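Side-chain contacts in acyl-CoA dehydrogenase domain protein Tcur3481 (Thermomonospora curvata, PDB 6WY9), which binds the flavin cofactor FAD and probably acts as an acyl-CoA dehydrogenase within a four-chain assembly: residues D268-I271 / E272-M276; V299-W302 / W303-E306; F334-G337 / K338-G342; D350-R353 / L354-I358. One frame throughout, in Å; residues are numbered along the deposited sequence.

Contact 1: D268-I271 / E272-M276; sequences DCYI and EIEAM
Four successive main-chain hydrogen bonds join residues 268-271 to residues 272-276, which are one unbroken run of alpha-helix. Glu272 N donates to Asp268 O, Ile273 N to Cys269 O, Glu274 N to Tyr270 O and Ala275 N to Ile271 O, all at 2.9 to 3.0 Å. The pattern is the regular i to i+4 ladder, and the side chains that meet are one turn apart. The main such pair is Tyr270 with Glu274. The tyrosine CG stands anti to the backbone N (chi1 -170°), and this swings the ring along the helix toward the glutamate. Glu274 OE2 comes to 3.4 Å from Tyr270 CE1, and the ring and carboxylate planes are turned 46° apart. No hydrogen bond joins the two. Tyr270 OH instead bonds to an acidic side chain of another protein chain. Glu272 runs back over the previous turn, with its CG 3.3 Å from Asp268 O. Its carboxylate then leaves the contact: OE1 makes a salt bridge with Arg314, and OE2 bonds to Asn310 ND2 and to a glycerol molecule, probably from the crystallisation liquor. Ile273 CG1 lies against the carbonyl of Cys269, 3.1 Å from Cys269 O. The helix belongs to the C-terminal helical part of the acyl-CoA dehydrogenase fold. Ile271 packs on an aromatic side chain of another protein chain. Outside these segments, Asp268 OD1 forms a salt bridge with a basic side chain of another protein chain. Helix 215-248 lies against Cys269 and Ile273, while helix 295-319 meets Cys269, Glu272 and Ala275.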
# COMPACT_ATOMS: atom_id res chain seq x y z
N ASP B 268 5.42 10.55 -3.73
CA ASP B 268 5.30 9.60 -2.62
C ASP B 268 6.67 9.35 -2.01
O ASP B 268 6.79 9.24 -0.79
CB ASP B 268 4.65 8.31 -3.07
CG ASP B 268 3.12 8.44 -3.25
OD1 ASP B 268 2.48 9.39 -2.75
OD2 ASP B 268 2.58 7.56 -3.89
N CYS B 269 7.73 9.30 -2.85
CA CYS B 269 9.09 9.24 -2.33
C CYS B 269 9.40 10.45 -1.44
O CYS B 269 10.01 10.32 -0.37
CB CYS B 269 10.11 9.21 -3.48
SG CYS B 269 10.04 7.70 -4.48
N TYR B 270 9.10 11.65 -1.95
CA TYR B 270 9.31 12.88 -1.18
C TYR B 270 8.62 12.82 0.19
O TYR B 270 9.21 13.15 1.23
CB TYR B 270 8.77 14.03 -2.04
CG TYR B 270 9.06 15.43 -1.59
CD1 TYR B 270 8.34 15.99 -0.53
CD2 TYR B 270 9.96 16.24 -2.29
CE1 TYR B 270 8.58 17.32 -0.14
CE2 TYR B 270 10.18 17.55 -1.92
CZ TYR B 270 9.49 18.08 -0.84
OH TYR B 270 9.67 19.39 -0.44
N ILE B 271 7.33 12.47 0.19
CA ILE B 271 6.58 12.34 1.44
C ILE B 271 7.27 11.35 2.39
O ILE B 271 7.49 11.63 3.57
CB ILE B 271 5.13 11.91 1.13
CG1 ILE B 271 4.31 13.07 0.54
CG2 ILE B 271 4.44 11.29 2.41
CD1 ILE B 271 3.05 12.52 -0.22
N GLU B 272 7.65 10.19 1.87
CA GLU B 272 8.22 9.16 2.72
C GLU B 272 9.54 9.63 3.31
O GLU B 272 9.86 9.33 4.47
CB GLU B 272 8.41 7.86 1.93
CG GLU B 272 7.06 7.10 1.74
CD GLU B 272 7.19 5.96 0.76
OE1 GLU B 272 8.16 5.97 -0.06
OE2 GLU B 272 6.32 5.09 0.78
N ILE B 273 10.32 10.36 2.50
CA ILE B 273 11.60 10.89 2.96
C ILE B 273 11.37 11.93 4.04
O ILE B 273 12.10 11.98 5.05
CB ILE B 273 12.40 11.46 1.77
CG1 ILE B 273 12.90 10.33 0.85
CG2 ILE B 273 13.56 12.43 2.26
CD1 ILE B 273 13.60 10.83 -0.46
N GLU B 274 10.37 12.80 3.88
CA GLU B 274 10.10 13.77 4.95
C GLU B 274 9.70 13.07 6.25
O GLU B 274 10.13 13.45 7.34
CB GLU B 274 9.01 14.76 4.51
CG GLU B 274 9.63 15.68 3.46
CD GLU B 274 9.03 17.07 3.33
OE1 GLU B 274 7.81 17.27 3.56
OE2 GLU B 274 9.78 17.97 2.92
N ALA B 275 8.90 12.02 6.14
CA ALA B 275 8.49 11.25 7.31
C ALA B 275 9.69 10.55 7.97
O ALA B 275 9.83 10.58 9.20
CB ALA B 275 7.43 10.23 6.90
N MET B 276 10.51 9.89 7.15
CA MET B 276 11.74 9.27 7.63
C MET B 276 12.58 10.25 8.42
O MET B 276 13.07 9.92 9.50
CB MET B 276 12.52 8.76 6.42
CG MET B 276 11.86 7.51 5.83
SD MET B 276 12.40 7.22 4.11
CE MET B 276 14.05 6.63 4.56

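Contact 2: V299-W302 / W303-E306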
# COMPACT_ATOMS: atom_id res chain seq x y z
N VAL B 299 10.44 3.36 15.62
CA VAL B 299 9.68 4.14 14.64
C VAL B 299 10.61 4.64 13.54
O VAL B 299 10.31 4.52 12.35
CB VAL B 299 8.92 5.31 15.31
CG1 VAL B 299 8.39 6.29 14.27
CG2 VAL B 299 7.72 4.80 16.14
N ALA B 300 11.76 5.21 13.93
CA ALA B 300 12.68 5.66 12.88
C ALA B 300 13.10 4.48 12.01
O ALA B 300 13.13 4.58 10.78
CB ALA B 300 13.90 6.34 13.49
N LYS B 301 13.39 3.34 12.63
CA LYS B 301 13.84 2.16 11.88
C LYS B 301 12.74 1.59 10.99
O LYS B 301 13.01 1.14 9.86
CB LYS B 301 14.35 1.09 12.88
CG LYS B 301 14.89 -0.20 12.24
CD LYS B 301 16.03 0.12 11.23
CE LYS B 301 16.85 -1.14 10.89
NZ LYS B 301 16.00 -2.35 10.58
N TRP B 302 11.48 1.57 11.47
CA TRP B 302 10.41 1.08 10.61
C TRP B 302 10.25 1.97 9.37
O TRP B 302 10.07 1.47 8.25
CB TRP B 302 9.07 0.99 11.37
CG TRP B 302 7.95 0.59 10.42
CD1 TRP B 302 7.64 -0.68 10.02
CD2 TRP B 302 7.03 1.46 9.73
NE1 TRP B 302 6.58 -0.67 9.14
CE2 TRP B 302 6.17 0.63 8.96
CE3 TRP B 302 6.83 2.86 9.72
CZ2 TRP B 302 5.12 1.14 8.18
CZ3 TRP B 302 5.78 3.38 8.92
CH2 TRP B 302 4.96 2.51 8.14
N TRP B 303 10.28 3.30 9.56
CA TRP B 303 10.23 4.20 8.40
C TRP B 303 11.37 3.91 7.42
O TRP B 303 11.15 3.88 6.20
CB TRP B 303 10.27 5.66 8.87
CG TRP B 303 8.89 6.19 9.10
CD1 TRP B 303 8.28 6.42 10.31
CD2 TRP B 303 7.91 6.43 8.09
NE1 TRP B 303 6.99 6.83 10.11
CE2 TRP B 303 6.73 6.84 8.76
CE3 TRP B 303 7.92 6.35 6.69
CZ2 TRP B 303 5.56 7.19 8.07
CZ3 TRP B 303 6.76 6.72 5.98
CH2 TRP B 303 5.58 7.14 6.68
N ALA B 304 12.58 3.67 7.95
CA ALA B 304 13.71 3.26 7.11
C ALA B 304 13.40 1.97 6.37
O ALA B 304 13.69 1.85 5.17
CB ALA B 304 14.97 3.05 7.98
N ASP B 305 12.86 0.99 7.10
CA ASP B 305 12.65 -0.35 6.54
C ASP B 305 11.55 -0.34 5.49
O ASP B 305 11.59 -1.12 4.53
CB ASP B 305 12.24 -1.35 7.63
CG ASP B 305 13.29 -1.53 8.68
OD1 ASP B 305 14.45 -1.24 8.40
OD2 ASP B 305 12.92 -2.02 9.77
N GLU B 306 10.51 0.46 5.70
CA GLU B 306 9.35 0.40 4.82
C GLU B 306 9.36 1.56 3.84
O GLU B 306 9.31 1.35 2.62
CB GLU B 306 8.05 0.41 5.67
CG GLU B 306 6.73 0.37 4.87
CD GLU B 306 6.45 -1.02 4.29
OE1 GLU B 306 6.91 -2.04 4.86
OE2 GLU B 306 5.77 -1.07 3.24
O HOH W 1 5.60 -2.72 7.26
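Trp302 holds its CG anti to the backbone N (chi1 175°), while Trp303 has its CG on the backbone N side (chi1 -90°), and the two indoles come together although their residues are neighbours. They form an edge-to-face pair with planes at 73°. Trp302 CZ3 is directed at the centre of the Trp303 face, 3.6 Å from Trp303 CE2. Glu306 packs on Trp302 from one turn on: its CB lies over a face of the indole, 4.1 Å from the centroid of the five-membered ring, a CH-pi contact. Water 1 sits at the edge of that indole, in its plane. It accepts from Trp302 NE1 at 2.9 Å and donates to Glu306 OE1 at 2.8 Å. On another side of the helix, Lys301 bends at chi2 and chi4 and folds over Asp305. Its NZ reaches the syn lone pair of Asp305 OD1 at 2.9 Å. Lys301 NZ also bonds to Thr343 O. A methionine in place of Lys301 would probably leave the buried Asp305 carboxylate without its balancing charge and Thr343 O without this donor. Val299 CG1 meets the edge of Trp303, whose NE1 bonds to the backbone of another protein chain. Lys301 and Asp305 thus form an intrahelical i to i+4 salt bridge, beside adjacent stacked tryptophans, within helix 295-319 of the C-terminal helical bundle of the acyl-CoA dehydrogenase fold, packed between helices 215-248, 260-288 and 347-362.

Contact 3: F334-G337 / K338-G342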
# COMPACT_ATOMS: atom_id res chain seq x y z
N PHE B 334 19.43 0.96 -4.76
CA PHE B 334 18.56 -0.20 -4.55
C PHE B 334 19.22 -1.24 -3.65
O PHE B 334 18.60 -1.75 -2.70
CB PHE B 334 18.17 -0.84 -5.91
CG PHE B 334 17.26 -1.99 -5.74
CD1 PHE B 334 15.95 -1.79 -5.31
CD2 PHE B 334 17.72 -3.29 -5.89
CE1 PHE B 334 15.08 -2.87 -5.08
CE2 PHE B 334 16.86 -4.38 -5.67
CZ PHE B 334 15.53 -4.16 -5.26
N LEU B 335 20.49 -1.59 -3.95
CA LEU B 335 21.17 -2.63 -3.17
C LEU B 335 21.35 -2.20 -1.70
O LEU B 335 21.10 -3.00 -0.79
CB LEU B 335 22.54 -2.97 -3.79
CG LEU B 335 22.51 -3.53 -5.23
CD1 LEU B 335 23.94 -3.83 -5.71
CD2 LEU B 335 21.63 -4.82 -5.21
N TRP B 336 21.82 -0.97 -1.47
CA TRP B 336 21.94 -0.44 -0.10
C TRP B 336 20.58 -0.38 0.60
O TRP B 336 20.44 -0.80 1.76
CB TRP B 336 22.58 0.96 -0.13
CG TRP B 336 24.09 0.93 -0.23
CD1 TRP B 336 24.84 0.24 -1.12
CD2 TRP B 336 25.03 1.66 0.61
NE1 TRP B 336 26.18 0.49 -0.91
CE2 TRP B 336 26.32 1.35 0.15
CE3 TRP B 336 24.88 2.54 1.69
CZ2 TRP B 336 27.49 1.88 0.74
CZ3 TRP B 336 26.05 3.09 2.27
CH2 TRP B 336 27.33 2.75 1.80
N GLY B 337 19.58 0.20 -0.07
CA GLY B 337 18.28 0.35 0.57
C GLY B 337 17.71 -0.98 0.99
O GLY B 337 17.24 -1.15 2.12
N LYS B 338 17.78 -1.96 0.09
CA LYS B 338 17.27 -3.30 0.32
C LYS B 338 18.00 -3.95 1.50
O LYS B 338 17.37 -4.48 2.42
CB LYS B 338 17.42 -4.09 -1.00
CG LYS B 338 17.28 -5.59 -0.98
CD LYS B 338 15.91 -6.08 -1.55
CE LYS B 338 15.70 -7.61 -1.35
NZ LYS B 338 14.22 -8.04 -1.49
N GLN B 339 19.33 -3.90 1.51
CA GLN B 339 20.05 -4.51 2.62
C GLN B 339 19.72 -3.82 3.95
O GLN B 339 19.47 -4.48 4.97
CB GLN B 339 21.58 -4.45 2.41
CG GLN B 339 22.24 -5.19 3.61
CD GLN B 339 23.65 -5.63 3.30
OE1 GLN B 339 23.92 -6.13 2.21
NE2 GLN B 339 24.55 -5.47 4.27
N ILE B 340 19.73 -2.49 3.96
CA ILE B 340 19.52 -1.78 5.21
C ILE B 340 18.14 -2.09 5.77
O ILE B 340 17.96 -2.22 7.00
CB ILE B 340 19.73 -0.26 5.01
CG1 ILE B 340 21.21 0.03 4.79
CG2 ILE B 340 19.28 0.52 6.25
CD1 ILE B 340 21.44 1.50 4.31
N SER B 341 17.14 -2.25 4.89
CA SER B 341 15.76 -2.44 5.33
C SER B 341 15.55 -3.78 6.04
O SER B 341 14.48 -4.00 6.64
CB SER B 341 14.80 -2.33 4.13
OG SER B 341 15.01 -3.43 3.23
N GLY B 342 16.55 -4.66 6.00
CA GLY B 342 16.50 -5.93 6.73
C GLY B 342 17.52 -6.04 7.87
O GLY B 342 17.58 -7.08 8.55
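Phe334 and Lys338 lie side by side and point the same way, with Lys338 CD 4.2 Å from CZ of the Phe334 ring. The same ring makes an edge-to-face pair with His313 of helix 295-319. Two residues on, Trp336 brings CE3 to 4.4 Å from Ile340 CD1, a loose apolar touch. This indole also packs on Val230 and Val234 of helix 215-248. The lysine chain bends at chi2 (104°), away from a staggered value. Its NZ leaves the contact and bonds to a polar side chain of another protein chain. Gln339 OE1 likewise has its partners outside, Thr192 OG1 and Ser194 N. Helix 330-340 is the short helix of the C-terminal helical domain of the acyl-CoA dehydrogenase fold. Its main-chain ladder is regular here: Lys338 N binds Phe334 O at 2.9 Å, and Ile340 N binds Trp336 O at 2.9 Å. Ser341 N still donates to Gly337 O, at 3.0 Å, and weakly to Lys338 O. The serine OG sits between its own backbone N and carbonyl carbon (chi1 67°). From there Ser341 OG donates to Lys338 O at 2.7 Å, tilted 30° from the carbonyl plane. With an alanine at Ser341, Lys338 O would probably lose this short hydroxyl bond and be left with the weaker one from the backbone N of that residue. Ile340 CG1 lies 3.2 Å from Trp336 O. Gly337 O, besides taking Ser341 N, accepts from Gln231 NE2 of helix 215-248.

Contact 4: D350-R353 / L354-I358; sequences DLQR and LGDLI
Gln352 O is gripped by two donors. Asp356 N reaches it at 3.0 Å, and water 2 donates to it at 2.7 Å. The same water donates to Asp356 OD1 at 2.8 Å, and so ties the aspartate carboxylate back to the carbonyl one turn earlier. Asp356 CG lies beside its own backbone N, anti to the carbonyl carbon (chi1 -74°), which turns the carboxylate back toward that carbonyl. Outside these segments, Asp356 OD1 has a stronger partner, a basic side chain of another protein chain, with which it forms a salt bridge. Arg353, the cation of these two segments, does not pair with Asp356: Arg353 NH2 stays 6.7 Å from Asp356 OD2. The arginine chain bends at chi3 (-72°), and NH1 makes a salt bridge with Asp130. The amide of Gln352 also turns outward, and both its ends bond to another protein chain. These residues lie on helix 347-362, the last helix of the chain, in the C-terminal helical bundle of the acyl-CoA dehydrogenase fold. Further regular i to i+4 bonds run beneath them, from Leu354 N to Asp350 O at 2.9 Å and from Gly355 N to Leu351 O at 2.8 Å. Leucines fill the apolar side. Leu354 rests its CB 3.3 Å from Asp350 O and packs on an apolar side chain of another protein chain. Leu357 lays its CG 3.5 Å from Arg353 O. Leu298 of helix 295-319 lies against Asp350, Arg353 and Leu357.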
# COMPACT_ATOMS: atom_id res chain seq x y z
N ASP B 350 9.97 -5.31 12.95
CA ASP B 350 10.01 -4.08 13.74
C ASP B 350 8.62 -3.69 14.23
O ASP B 350 8.49 -3.19 15.34
CB ASP B 350 10.67 -2.99 12.94
CG ASP B 350 12.20 -3.19 12.92
OD1 ASP B 350 12.80 -3.70 13.93
OD2 ASP B 350 12.79 -2.87 11.92
N LEU B 351 7.58 -3.89 13.41
CA LEU B 351 6.23 -3.64 13.90
C LEU B 351 5.88 -4.57 15.05
O LEU B 351 5.23 -4.15 16.01
CB LEU B 351 5.19 -3.79 12.77
CG LEU B 351 5.22 -2.75 11.63
CD1 LEU B 351 4.13 -3.03 10.54
CD2 LEU B 351 5.12 -1.26 12.17
N GLN B 352 6.29 -5.84 14.97
CA GLN B 352 5.98 -6.73 16.08
C GLN B 352 6.64 -6.28 17.38
O GLN B 352 6.00 -6.23 18.44
CB GLN B 352 6.39 -8.16 15.75
CG GLN B 352 5.99 -9.13 16.89
CD GLN B 352 6.20 -10.56 16.46
OE1 GLN B 352 5.43 -11.08 15.60
NE2 GLN B 352 7.26 -11.23 17.01
N ARG B 353 7.93 -5.94 17.32
CA ARG B 353 8.64 -5.47 18.49
C ARG B 353 8.02 -4.18 19.02
O ARG B 353 7.85 -4.00 20.24
CB ARG B 353 10.12 -5.27 18.14
CG ARG B 353 10.98 -5.00 19.38
CD ARG B 353 12.50 -4.99 19.04
NE ARG B 353 13.01 -6.33 18.73
CZ ARG B 353 13.24 -7.28 19.64
NH1 ARG B 353 13.70 -8.46 19.28
NH2 ARG B 353 12.97 -7.04 20.92
N LEU B 354 7.74 -3.23 18.13
CA LEU B 354 7.12 -1.98 18.55
C LEU B 354 5.74 -2.24 19.18
O LEU B 354 5.37 -1.60 20.16
CB LEU B 354 6.99 -1.02 17.35
CG LEU B 354 6.31 0.34 17.57
CD1 LEU B 354 7.05 1.20 18.66
CD2 LEU B 354 6.34 1.13 16.29
N GLY B 355 4.96 -3.13 18.59
CA GLY B 355 3.66 -3.44 19.17
C GLY B 355 3.73 -4.04 20.57
O GLY B 355 2.83 -3.79 21.40
N ASP B 356 4.77 -4.83 20.85
CA ASP B 356 4.95 -5.39 22.20
C ASP B 356 5.29 -4.27 23.19
O ASP B 356 4.79 -4.27 24.32
CB ASP B 356 6.06 -6.45 22.20
CG ASP B 356 5.61 -7.78 21.53
OD1 ASP B 356 4.39 -7.99 21.37
OD2 ASP B 356 6.49 -8.62 21.19
N LEU B 357 6.14 -3.30 22.77
CA LEU B 357 6.48 -2.17 23.64
C LEU B 357 5.25 -1.32 23.94
O LEU B 357 5.04 -0.90 25.08
CB LEU B 357 7.55 -1.29 22.98
CG LEU B 357 8.94 -1.94 22.80
CD1 LEU B 357 9.92 -0.95 22.14
CD2 LEU B 357 9.48 -2.39 24.18
N ILE B 358 4.45 -1.04 22.92
CA ILE B 358 3.21 -0.29 23.13
C ILE B 358 2.29 -1.03 24.11
O ILE B 358 1.81 -0.45 25.11
CB ILE B 358 2.51 -0.02 21.77
CG1 ILE B 358 3.36 0.98 20.96
CG2 ILE B 358 1.03 0.35 21.96
CD1 ILE B 358 3.02 1.04 19.43
O HOH W 2 3.51 -7.27 18.79

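From the N terminus the four contacts come in series, on helices 260-288, 295-319, 330-340 and 347-362. Each closes just one or two turns of its own helix, and none nests in or crosses another. Contact 2 is the hub and touches the other three. Ala275 CB of contact 1 packs 3.6 Å from Trp303 CH2. Leu351 CD2 of contact 4 lies 3.4 Å from Trp302 CD1, so the two tryptophans reach different helices. Asp305 of contact 2 meets the backbone of Ile340 and Ser341 in contact 3. Contacts 1 and 4, with centres about 22 Å apart, do not touch, and they join through helix 295-319.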